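Local coordinates for maltose operon transcriptional repressor (Staphylococcus aureus subsp. aureus Mu50, PDB 3HCW), which probably represses transcription of the maltose operon, its C-terminal part having the two-lobed periplasmic-binding-protein-like fold with which related repressors sense small-molecule effectors, at residues I83-M86 / L87-S91; D103-Q107 / F108-D112; N115-A118 / S119-T123; N142-V145 / S146-R149. All blocks are in the same frame, centred on the assembly; numbering follows the deposited sequence.

Contact 1 (I83-M86 / L87-S91)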
loop_
_atom_site.group_PDB
_atom_site.type_symbol
_atom_site.label_atom_id
_atom_site.label_comp_id
_atom_site.label_asym_id
_atom_site.label_seq_id
_atom_site.Cartn_x
_atom_site.Cartn_y
_atom_site.Cartn_z
ATOM N N ILE A 83 -1.200 15.561 -22.561
ATOM C CA ILE A 83 -2.476 15.645 -21.853
ATOM C C ILE A 83 -2.574 16.957 -21.045
ATOM O O ILE A 83 -3.666 17.485 -20.862
ATOM C CB ILE A 83 -2.797 14.327 -21.054
ATOM C CG1 ILE A 83 -4.217 14.328 -20.473
ATOM C CG2 ILE A 83 -1.782 14.061 -19.999
ATOM C CD1 ILE A 83 -4.313 14.733 -19.004
ATOM N N LYS A 84 -1.436 17.493 -20.603
ATOM C CA LYS A 84 -1.376 18.869 -20.097
ATOM C C LYS A 84 -1.653 19.854 -21.239
ATOM O O LYS A 84 -2.312 20.871 -21.030
ATOM C CB LYS A 84 -0.022 19.167 -19.437
ATOM C CG LYS A 84 0.072 20.538 -18.736
ATOM C CD LYS A 84 1.328 20.674 -17.872
ATOM C CE LYS A 84 2.581 20.934 -18.703
ATOM N NZ LYS A 84 3.821 20.850 -17.882
ATOM N N GLN A 85 -1.152 19.538 -22.438
ATOM C CA GLN A 85 -1.464 20.305 -23.654
ATOM C C GLN A 85 -2.941 20.243 -24.051
ATOM O O GLN A 85 -3.496 21.232 -24.533
ATOM C CB GLN A 85 -0.594 19.857 -24.835
ATOM C CG GLN A 85 0.576 20.787 -25.134
ATOM C CD GLN A 85 0.148 22.231 -25.376
ATOM O OE1 GLN A 85 0.629 23.152 -24.710
ATOM N NE2 GLN A 85 -0.762 22.436 -26.328
ATOM N N MET A 86 -3.557 19.079 -23.841
ATOM C CA MET A 86 -4.986 18.863 -24.096
ATOM C C MET A 86 -5.841 19.828 -23.270
ATOM O O MET A 86 -6.660 20.557 -23.829
ATOM C CB MET A 86 -5.357 17.397 -23.813
ATOM C CG MET A 86 -6.811 16.992 -24.089
ATOM S SD MET A 86 -7.017 15.221 -23.803
ATOM C CE MET A 86 -6.358 14.598 -25.345
ATOM N N LEU A 87 -5.611 19.861 -21.956
ATOM C CA LEU A 87 -6.337 20.758 -21.043
ATOM C C LEU A 87 -6.076 22.238 -21.315
ATOM O O LEU A 87 -6.908 23.086 -20.991
ATOM C CB LEU A 87 -5.995 20.454 -19.585
ATOM C CG LEU A 87 -5.989 19.018 -19.062
ATOM C CD1 LEU A 87 -5.450 19.005 -17.651
ATOM C CD2 LEU A 87 -7.360 18.366 -19.120
ATOM N N ILE A 88 -4.915 22.539 -21.894
ATOM C CA ILE A 88 -4.580 23.901 -22.313
ATOM C C ILE A 88 -5.327 24.267 -23.599
ATOM O O ILE A 88 -5.924 25.349 -23.686
ATOM C CB ILE A 88 -3.040 24.100 -22.438
ATOM C CG1 ILE A 88 -2.419 24.209 -21.037
ATOM C CG2 ILE A 88 -2.692 25.348 -23.268
ATOM C CD1 ILE A 88 -0.926 23.950 -20.981
ATOM N N ASP A 89 -5.312 23.352 -24.571
ATOM C CA ASP A 89 -6.040 23.520 -25.839
ATOM C C ASP A 89 -7.548 23.677 -25.636
ATOM O O ASP A 89 -8.180 24.539 -26.254
ATOM C CB ASP A 89 -5.781 22.332 -26.779
ATOM C CG ASP A 89 -4.385 22.348 -27.384
ATOM O OD1 ASP A 89 -3.780 21.257 -27.506
ATOM O OD2 ASP A 89 -3.893 23.443 -27.739
ATOM N N GLU A 90 -8.108 22.855 -24.751
ATOM C CA GLU A 90 -9.554 22.781 -24.570
ATOM C C GLU A 90 -10.050 23.556 -23.344
ATOM O O GLU A 90 -11.121 23.264 -22.803
ATOM C CB GLU A 90 -10.012 21.320 -24.558
ATOM C CG GLU A 90 -9.381 20.498 -25.683
ATOM C CD GLU A 90 -10.380 19.695 -26.490
ATOM O OE1 GLU A 90 -10.145 19.521 -27.705
ATOM O OE2 GLU A 90 -11.395 19.238 -25.919
ATOM N N SER A 91 -9.246 24.541 -22.928
ATOM C CA SER A 91 -9.578 25.543 -21.897
ATOM C C SER A 91 -10.054 25.038 -20.523
ATOM O O SER A 91 -10.778 25.748 -19.815
ATOM C CB SER A 91 -10.557 26.581 -22.455
ATOM O OG SER A 91 -9.883 27.498 -23.294
#

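Contact 2 (D103-Q107 / F108-D112)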
loop_
_atom_site.group_PDB
_atom_site.type_symbol
_atom_site.label_atom_id
_atom_site.label_comp_id
_atom_site.label_asym_id
_atom_site.label_seq_id
_atom_site.Cartn_x
_atom_site.Cartn_y
_atom_site.Cartn_z
ATOM N N ASP A 103 7.327 28.325 -19.794
ATOM C CA ASP A 103 6.788 29.688 -19.753
ATOM C C ASP A 103 5.292 29.744 -19.461
ATOM O O ASP A 103 4.855 30.548 -18.638
ATOM C CB ASP A 103 7.097 30.451 -21.044
ATOM C CG ASP A 103 7.962 31.676 -20.807
ATOM O OD1 ASP A 103 7.784 32.347 -19.765
ATOM O OD2 ASP A 103 8.810 31.979 -21.675
ATOM N N ILE A 104 4.513 28.889 -20.124
ATOM C CA ILE A 104 3.056 28.853 -19.908
ATOM C C ILE A 104 2.659 28.368 -18.507
ATOM O O ILE A 104 1.575 28.690 -18.027
ATOM C CB ILE A 104 2.300 28.042 -21.001
ATOM C CG1 ILE A 104 2.886 26.626 -21.135
ATOM C CG2 ILE A 104 2.302 28.814 -22.323
ATOM C CD1 ILE A 104 2.198 25.733 -22.169
ATOM N N ASP A 105 3.558 27.627 -17.854
ATOM C CA ASP A 105 3.351 27.130 -16.490
ATOM C C ASP A 105 3.187 28.223 -15.435
ATOM O O ASP A 105 2.696 27.951 -14.339
ATOM C CB ASP A 105 4.477 26.179 -16.085
ATOM C CG ASP A 105 4.237 24.764 -16.554
ATOM O OD1 ASP A 105 5.198 24.127 -17.027
ATOM O OD2 ASP A 105 3.090 24.280 -16.443
ATOM N N HIS A 106 3.585 29.450 -15.778
ATOM C CA HIS A 106 3.318 30.638 -14.963
ATOM C C HIS A 106 1.817 30.890 -14.749
ATOM O O HIS A 106 1.411 31.449 -13.727
ATOM C CB HIS A 106 3.961 31.878 -15.602
ATOM C CG HIS A 106 5.456 31.922 -15.488
ATOM N ND1 HIS A 106 6.112 31.894 -14.276
ATOM C CD2 HIS A 106 6.420 32.017 -16.434
ATOM C CE1 HIS A 106 7.415 31.950 -14.481
ATOM N NE2 HIS A 106 7.629 32.023 -15.783
ATOM N N GLN A 107 1.006 30.468 -15.722
ATOM C CA GLN A 107 -0.447 30.631 -15.677
ATOM C C GLN A 107 -1.136 29.618 -14.763
ATOM O O GLN A 107 -2.239 29.871 -14.272
ATOM C CB GLN A 107 -1.048 30.523 -17.090
ATOM C CG GLN A 107 -0.443 31.460 -18.139
ATOM C CD GLN A 107 -0.374 32.906 -17.675
ATOM O OE1 GLN A 107 0.710 33.479 -17.555
ATOM N NE2 GLN A 107 -1.531 33.499 -17.399
ATOM N N PHE A 108 -0.487 28.476 -14.541
ATOM C CA PHE A 108 -1.124 27.332 -13.889
ATOM C C PHE A 108 -0.506 26.985 -12.542
ATOM O O PHE A 108 0.705 26.809 -12.440
ATOM C CB PHE A 108 -1.113 26.129 -14.834
ATOM C CG PHE A 108 -1.709 26.434 -16.179
ATOM C CD1 PHE A 108 -3.089 26.573 -16.324
ATOM C CD2 PHE A 108 -0.891 26.628 -17.291
ATOM C CE1 PHE A 108 -3.650 26.884 -17.563
ATOM C CE2 PHE A 108 -1.437 26.943 -18.537
ATOM C CZ PHE A 108 -2.818 27.068 -18.677
ATOM N N THR A 109 -1.348 26.915 -11.514
ATOM C CA THR A 109 -0.900 26.582 -10.165
ATOM C C THR A 109 -0.270 25.193 -10.094
ATOM O O THR A 109 -0.848 24.215 -10.575
ATOM C CB THR A 109 -2.053 26.710 -9.142
ATOM O OG1 THR A 109 -2.442 28.081 -9.064
ATOM C CG2 THR A 109 -1.618 26.264 -7.746
ATOM N N HIS A 110 0.932 25.137 -9.523
ATOM C CA HIS A 110 1.623 23.886 -9.251
ATOM C C HIS A 110 1.784 23.684 -7.748
ATOM O O HIS A 110 1.984 24.640 -6.993
ATOM C CB HIS A 110 2.997 23.883 -9.910
ATOM C CG HIS A 110 2.967 23.656 -11.388
ATOM N ND1 HIS A 110 3.504 22.532 -11.979
ATOM C CD2 HIS A 110 2.484 24.415 -12.398
ATOM C CE1 HIS A 110 3.351 22.609 -13.290
ATOM N NE2 HIS A 110 2.735 23.742 -13.570
ATOM N N ILE A 111 1.687 22.430 -7.324
ATOM C CA ILE A 111 1.909 22.052 -5.933
ATOM C C ILE A 111 3.008 20.991 -5.915
ATOM O O ILE A 111 2.869 19.941 -6.520
ATOM C CB ILE A 111 0.595 21.554 -5.246
ATOM C CG1 ILE A 111 -0.382 22.718 -5.011
ATOM C CG2 ILE A 111 0.881 20.934 -3.901
ATOM C CD1 ILE A 111 -1.423 22.860 -6.056
ATOM N N ASP A 112 4.112 21.279 -5.238
ATOM C CA ASP A 112 5.254 20.372 -5.244
ATOM C C ASP A 112 5.921 20.312 -3.864
ATOM O O ASP A 112 5.588 21.106 -2.972
ATOM C CB ASP A 112 6.259 20.855 -6.296
ATOM C CG ASP A 112 7.092 19.729 -6.902
ATOM O OD1 ASP A 112 6.865 18.545 -6.586
ATOM O OD2 ASP A 112 8.001 20.042 -7.701
#

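Contact 3 (N115-A118 / S119-T123)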
loop_
_atom_site.group_PDB
_atom_site.type_symbol
_atom_site.label_atom_id
_atom_site.label_comp_id
_atom_site.label_asym_id
_atom_site.label_seq_id
_atom_site.Cartn_x
_atom_site.Cartn_y
_atom_site.Cartn_z
ATOM N N ASN A 115 12.249 19.085 -4.303
ATOM C CA ASN A 115 12.808 17.744 -4.448
ATOM C C ASN A 115 14.324 17.732 -4.540
ATOM O O ASN A 115 14.969 16.718 -4.251
ATOM C CB ASN A 115 12.146 16.986 -5.611
ATOM C CG ASN A 115 10.938 16.186 -5.168
ATOM O OD1 ASN A 115 11.017 15.383 -4.232
ATOM N ND2 ASN A 115 9.818 16.371 -5.857
ATOM N N ILE A 116 14.891 18.872 -4.918
ATOM C CA ILE A 116 16.332 19.058 -4.833
ATOM C C ILE A 116 16.776 19.123 -3.360
ATOM O O ILE A 116 17.645 18.370 -2.940
ATOM C CB ILE A 116 16.795 20.266 -5.648
ATOM C CG1 ILE A 116 16.446 20.037 -7.133
ATOM C CG2 ILE A 116 18.278 20.491 -5.435
ATOM C CD1 ILE A 116 16.843 21.135 -8.094
ATOM N N LEU A 117 16.127 19.968 -2.578
ATOM C CA LEU A 117 16.448 20.129 -1.165
ATOM C C LEU A 117 16.236 18.825 -0.394
ATOM O O LEU A 117 17.112 18.403 0.381
ATOM C CB LEU A 117 15.629 21.292 -0.564
ATOM C CG LEU A 117 15.825 21.722 0.892
ATOM C CD1 LEU A 117 17.300 21.962 1.221
ATOM C CD2 LEU A 117 15.009 22.963 1.171
ATOM N N ALA A 118 15.113 18.152 -0.661
ATOM C CA ALA A 118 14.805 16.866 -0.018
ATOM C C ALA A 118 15.943 15.873 -0.218
ATOM O O ALA A 118 16.439 15.280 0.766
ATOM C CB ALA A 118 13.490 16.292 -0.529
ATOM N N SER A 119 16.382 15.743 -1.478
ATOM C CA SER A 119 17.484 14.838 -1.809
ATOM C C SER A 119 18.812 15.288 -1.222
ATOM O O SER A 119 19.590 14.451 -0.739
ATOM C CB SER A 119 17.603 14.602 -3.323
ATOM O OG SER A 119 17.584 15.812 -4.055
ATOM N N GLU A 120 19.068 16.598 -1.250
ATOM C CA GLU A 120 20.268 17.156 -0.657
ATOM C C GLU A 120 20.326 16.880 0.839
ATOM O O GLU A 120 21.382 16.550 1.344
ATOM C CB GLU A 120 20.335 18.655 -0.902
ATOM C CG GLU A 120 20.836 18.985 -2.267
ATOM C CD GLU A 120 20.818 20.447 -2.587
ATOM O OE1 GLU A 120 20.462 21.264 -1.704
ATOM O OE2 GLU A 120 21.167 20.764 -3.744
ATOM N N ASN A 121 19.190 17.029 1.525
ATOM C CA ASN A 121 19.074 16.694 2.936
ATOM C C ASN A 121 19.380 15.225 3.202
ATOM O O ASN A 121 20.093 14.898 4.154
ATOM C CB ASN A 121 17.673 17.020 3.466
ATOM C CG ASN A 121 17.427 18.492 3.569
ATOM O OD1 ASN A 121 18.363 19.275 3.633
ATOM N ND2 ASN A 121 16.154 18.886 3.575
ATOM N N LEU A 122 18.829 14.347 2.364
ATOM C CA LEU A 122 19.059 12.913 2.513
ATOM C C LEU A 122 20.506 12.559 2.207
ATOM O O LEU A 122 21.136 11.831 2.989
ATOM C CB LEU A 122 18.105 12.095 1.635
ATOM C CG LEU A 122 18.087 10.572 1.806
ATOM C CD1 LEU A 122 17.355 10.194 3.077
ATOM C CD2 LEU A 122 17.421 9.903 0.601
ATOM N N THR A 123 21.027 13.088 1.092
ATOM C CA THR A 123 22.398 12.794 0.676
ATOM C C THR A 123 23.392 13.301 1.728
ATOM O O THR A 123 24.350 12.615 2.033
ATOM C CB THR A 123 22.763 13.382 -0.737
ATOM O OG1 THR A 123 21.753 13.039 -1.703
ATOM C CG2 THR A 123 24.102 12.833 -1.223
#

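Contact 4 (N142-V145 / S146-R149)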
loop_
_atom_site.group_PDB
_atom_site.type_symbol
_atom_site.label_atom_id
_atom_site.label_comp_id
_atom_site.label_asym_id
_atom_site.label_seq_id
_atom_site.Cartn_x
_atom_site.Cartn_y
_atom_site.Cartn_z
ATOM N N ASN A 142 11.212 10.230 -18.250
ATOM C CA ASN A 142 11.843 11.538 -18.092
ATOM C C ASN A 142 11.108 12.401 -17.058
ATOM O O ASN A 142 10.769 13.560 -17.326
ATOM C CB ASN A 142 11.947 12.252 -19.451
ATOM C CG ASN A 142 12.695 11.428 -20.497
ATOM O OD1 ASN A 142 13.638 10.700 -20.181
ATOM N ND2 ASN A 142 12.274 11.550 -21.752
ATOM N N PHE A 143 10.871 11.824 -15.878
ATOM C CA PHE A 143 10.097 12.473 -14.821
ATOM C C PHE A 143 10.911 13.523 -14.087
ATOM O O PHE A 143 12.067 13.286 -13.732
ATOM C CB PHE A 143 9.538 11.441 -13.839
ATOM C CG PHE A 143 8.545 10.505 -14.461
ATOM C CD1 PHE A 143 7.338 10.991 -14.974
ATOM C CD2 PHE A 143 8.817 9.146 -14.553
ATOM C CE1 PHE A 143 6.418 10.132 -15.563
ATOM C CE2 PHE A 143 7.905 8.278 -15.138
ATOM C CZ PHE A 143 6.705 8.770 -15.646
ATOM N N GLU A 144 10.289 14.677 -13.865
ATOM C CA GLU A 144 10.969 15.795 -13.230
ATOM C C GLU A 144 11.364 15.520 -11.775
ATOM O O GLU A 144 12.346 16.061 -11.304
ATOM C CB GLU A 144 10.135 17.073 -13.359
ATOM C CG GLU A 144 10.522 17.969 -14.549
ATOM C CD GLU A 144 10.536 17.244 -15.901
ATOM O OE1 GLU A 144 9.576 16.510 -16.218
ATOM O OE2 GLU A 144 11.514 17.423 -16.655
ATOM N N VAL A 145 10.614 14.662 -11.084
ATOM C CA VAL A 145 10.924 14.283 -9.701
ATOM C C VAL A 145 12.272 13.532 -9.659
ATOM O O VAL A 145 13.137 13.809 -8.814
ATOM C CB VAL A 145 9.734 13.492 -9.031
ATOM C CG1 VAL A 145 9.088 12.532 -10.011
ATOM C CG2 VAL A 145 10.182 12.740 -7.777
ATOM N N SER A 146 12.440 12.626 -10.619
ATOM C CA SER A 146 13.683 11.916 -10.858
ATOM C C SER A 146 14.840 12.881 -11.133
ATOM O O SER A 146 15.871 12.802 -10.458
ATOM C CB SER A 146 13.496 10.904 -12.003
ATOM O OG SER A 146 14.681 10.177 -12.263
ATOM N N LYS A 147 14.647 13.814 -12.074
ATOM C CA LYS A 147 15.672 14.815 -12.407
ATOM C C LYS A 147 16.070 15.675 -11.203
ATOM O O LYS A 147 17.250 15.942 -10.985
ATOM C CB LYS A 147 15.205 15.741 -13.539
ATOM C CG LYS A 147 15.059 15.098 -14.914
ATOM C CD LYS A 147 14.593 16.166 -15.914
ATOM C CE LYS A 147 14.774 15.738 -17.366
ATOM N NZ LYS A 147 13.763 14.740 -17.799
ATOM N N ASP A 148 15.073 16.127 -10.450
ATOM C CA ASP A 148 15.300 16.937 -9.249
ATOM C C ASP A 148 16.062 16.200 -8.141
ATOM O O ASP A 148 16.963 16.760 -7.550
ATOM C CB ASP A 148 13.974 17.424 -8.684
ATOM C CG ASP A 148 13.381 18.559 -9.471
ATOM O OD1 ASP A 148 12.355 19.106 -9.007
ATOM O OD2 ASP A 148 13.935 18.906 -10.537
ATOM N N ARG A 149 15.685 14.947 -7.880
ATOM C CA ARG A 149 16.322 14.146 -6.828
ATOM C C ARG A 149 17.734 13.690 -7.213
ATOM O O ARG A 149 18.626 13.678 -6.366
ATOM C CB ARG A 149 15.425 12.977 -6.383
ATOM C CG ARG A 149 14.161 13.443 -5.632
ATOM C CD ARG A 149 13.256 12.291 -5.202
ATOM N NE ARG A 149 11.978 12.785 -4.681
ATOM C CZ ARG A 149 10.880 12.045 -4.507
ATOM N NH1 ARG A 149 10.874 10.756 -4.813
ATOM N NH2 ARG A 149 9.768 12.608 -4.045
#

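Contact 1 (I83-M86 / L87-S91)
Two torsions bring successive turns of this helix together: I88 keeps CG1 beside its backbone N (chi1 -75°), which leads the branch back toward K84 and Q85, and Q85 bends at its second torsion (chi2 -56°), which turns the amide toward I88 and D89. I88 CG1 lies 3.3 Å from K84 O, against the carbonyl oxygen of the preceding turn, and I88 CD1 comes 4.1 Å from Q85 OE1, a methyl against the oxygen of the amide. The amide nitrogen approaches D89, one turn further along, with Q85 NE2 3.4 Å from D89 OD1. Amide and carboxylate planes stand 72° apart there, so the two flat groups meet across one another and do not stack. D89 is exposed, which places this polar pair on the outer side of the helix. L87 works on another side, its CG seated 3.3 Å from I83 O. Beneath the side chains the backbone shows regular i to i+4 bonding: L87 N to I83 O at 3.3 Å, I88 N to K84 O at 3.2 Å and D89 N to Q85 O at 2.8 Å. The series still includes E90 N to M86 O at 2.9 Å, although E90 itself has already left helical torsions. Outside this helix, L87 rests on F72 and L74 of strand 71-74 and I88 on F94 of strand 94-97, which identifies the face turned to the sheet. Helix 82-89 thus forms the connection between strands 71-74 and 94-97, a beta-alpha-beta crossover of the kind that builds the parallel sheets of periplasmic-binding-protein-like lobes.

Contact 2 (D103-Q107 / F108-D112)
D105 is the polar centre of this turn and F108 the apolar one. Among the hydrogen bonds, H110 NE2 donates to D105 OD2 at 2.9 Å. The carboxylate and imidazole planes are 89° apart, and the nitrogen meets the oxygen from well above the carboxylate plane. The other oxygen, D105 OD1, accepts from the backbone N of T101, so both ends of the carboxylate are engaged and its rotation should be restricted. A backbone bond closes the turn, F108 N to D105 O at 3.2 Å. The aromatic contact is a CH-pi interaction: Q107 CB lies 4.0 Å from the centroid of the F108 ring, 16° off the ring normal. F108 holds CG beside its backbone N (chi1 -53°), which lays the ring against the residue before it. I104 O approaches the same ring obliquely, 3.3 Å from F108 CD2. Beyond the turn the ring stacks with F94 and touches I88. H110 then enters the sheet through backbone bonds to E271 and V273, while I111 pairs with V96 and G98. This is a short 3-10 turn at 104-106, tied by a His-carboxylate hydrogen bond and leading into strand 110-113, which runs parallel to its neighbours 94-97 and 272-280 in one lobe of the periplasmic-binding-protein-like fold.

Contact 3 (N115-A118 / S119-T123)
E120 reaches back over I116, and its atoms can be followed one by one. E120 CB begins 3.4 Å from I116 O. Its next carbon stays beside the backbone N (chi1 -80°), which keeps E120 CG against the same oxygen, 3.3 Å from I116 O. The chain is extended beyond CG, and this carries E120 CD to 3.8 Å from I116 CG2. At the tip, E120 OE2 is 3.4 Å from the same I116 CG2, so one carboxylate oxygen lies against a methyl branch. The two side chains run alongside each other and point the same way, while their backbones are joined by E120 N to I116 O at 2.8 Å. These turns open helix 115-129, which follows directly on strand 110-113. That strand pairs with 94-97, whereas A118 and L122 of the helix pack on I243 and on strand 272-280, so the chain here passes from one lobe to the other, a crossing expected of the periplasmic-binding-protein-like fold. Near the start of the helix, N115 OD1 is hydrogen-bonded to R149 NE and N115 ND2 to a glycerol. A second side-chain pair differs in approach: L117 and N121 cross at a slant, with L117 CD1 3.8 Å from N121 OD1. S119 was modelled in two conformers, which leaves the details of its hydroxyl contacts doubtful. The carbonyl of S119 takes two donors from one residue, T123 N at 2.7 Å and the hydroxyl T123 OG1 at 2.8 Å, the latter coming from above the carbonyl plane.

Contact 4 (N142-V145 / S146-R149)
V145 lays a methyl over the guanidinium of R149: CG2 stands 3.4 Å from R149 CZ, above the centre of one face. R149 is extended from CG to NE, and the two side chains run alongside each other, so an aliphatic branch covers the flat cation while the N-H groups of R149 are directed to other partners, among them N115 and, for NH1, a glycerol. E144 to R149 form the first turns of helix 144-159, the helical member of the beta-alpha-beta unit between strands 133-139 and 163-169, with F143 at the N-cap position. Regular helical bonding starts at once, K147 N to F143 O at 3.1 Å, followed by D148 N to E144 O and R149 N to V145 O, both 2.9 Å. D148 OD2 has its salt bridge with K99. K147 lies alongside E144, pointing the same way. Because E144 has two conformers, its long salt bridge, K147 NZ to E144 OE2 at 3.7 Å, is doubtful. K147 bends at its last torsion (chi4 75°), turning the ammonium back toward the residue before the cap: NZ makes a weak bond of 3.3 Å to N142 O, within a poorly ordered residue.

Overall arrangement
Along the chain the four contacts come in series. Contacts 1 and 2 belong to the lobe built around strands 71-74, 94-97 and 110-113. Their centres are about 13 Å apart, and they touch where I88 meets F108 and I104. Contact 3 adjoins contact 2 in sequence, yet lies about 22 Å from it between centres, with helix 115-129 packed against strands 241-244 and 272-280. Contact 4, on helix 144-159, joins contact 3 through N115 and R149 (centres about 12 Å apart); its nearest atoms are about 5 Å from contact 2. Glycerol, probably from the crystallisation liquor, is bonded to D112, N115 and R149 where these three contacts converge and may mark an effector pocket between lobes.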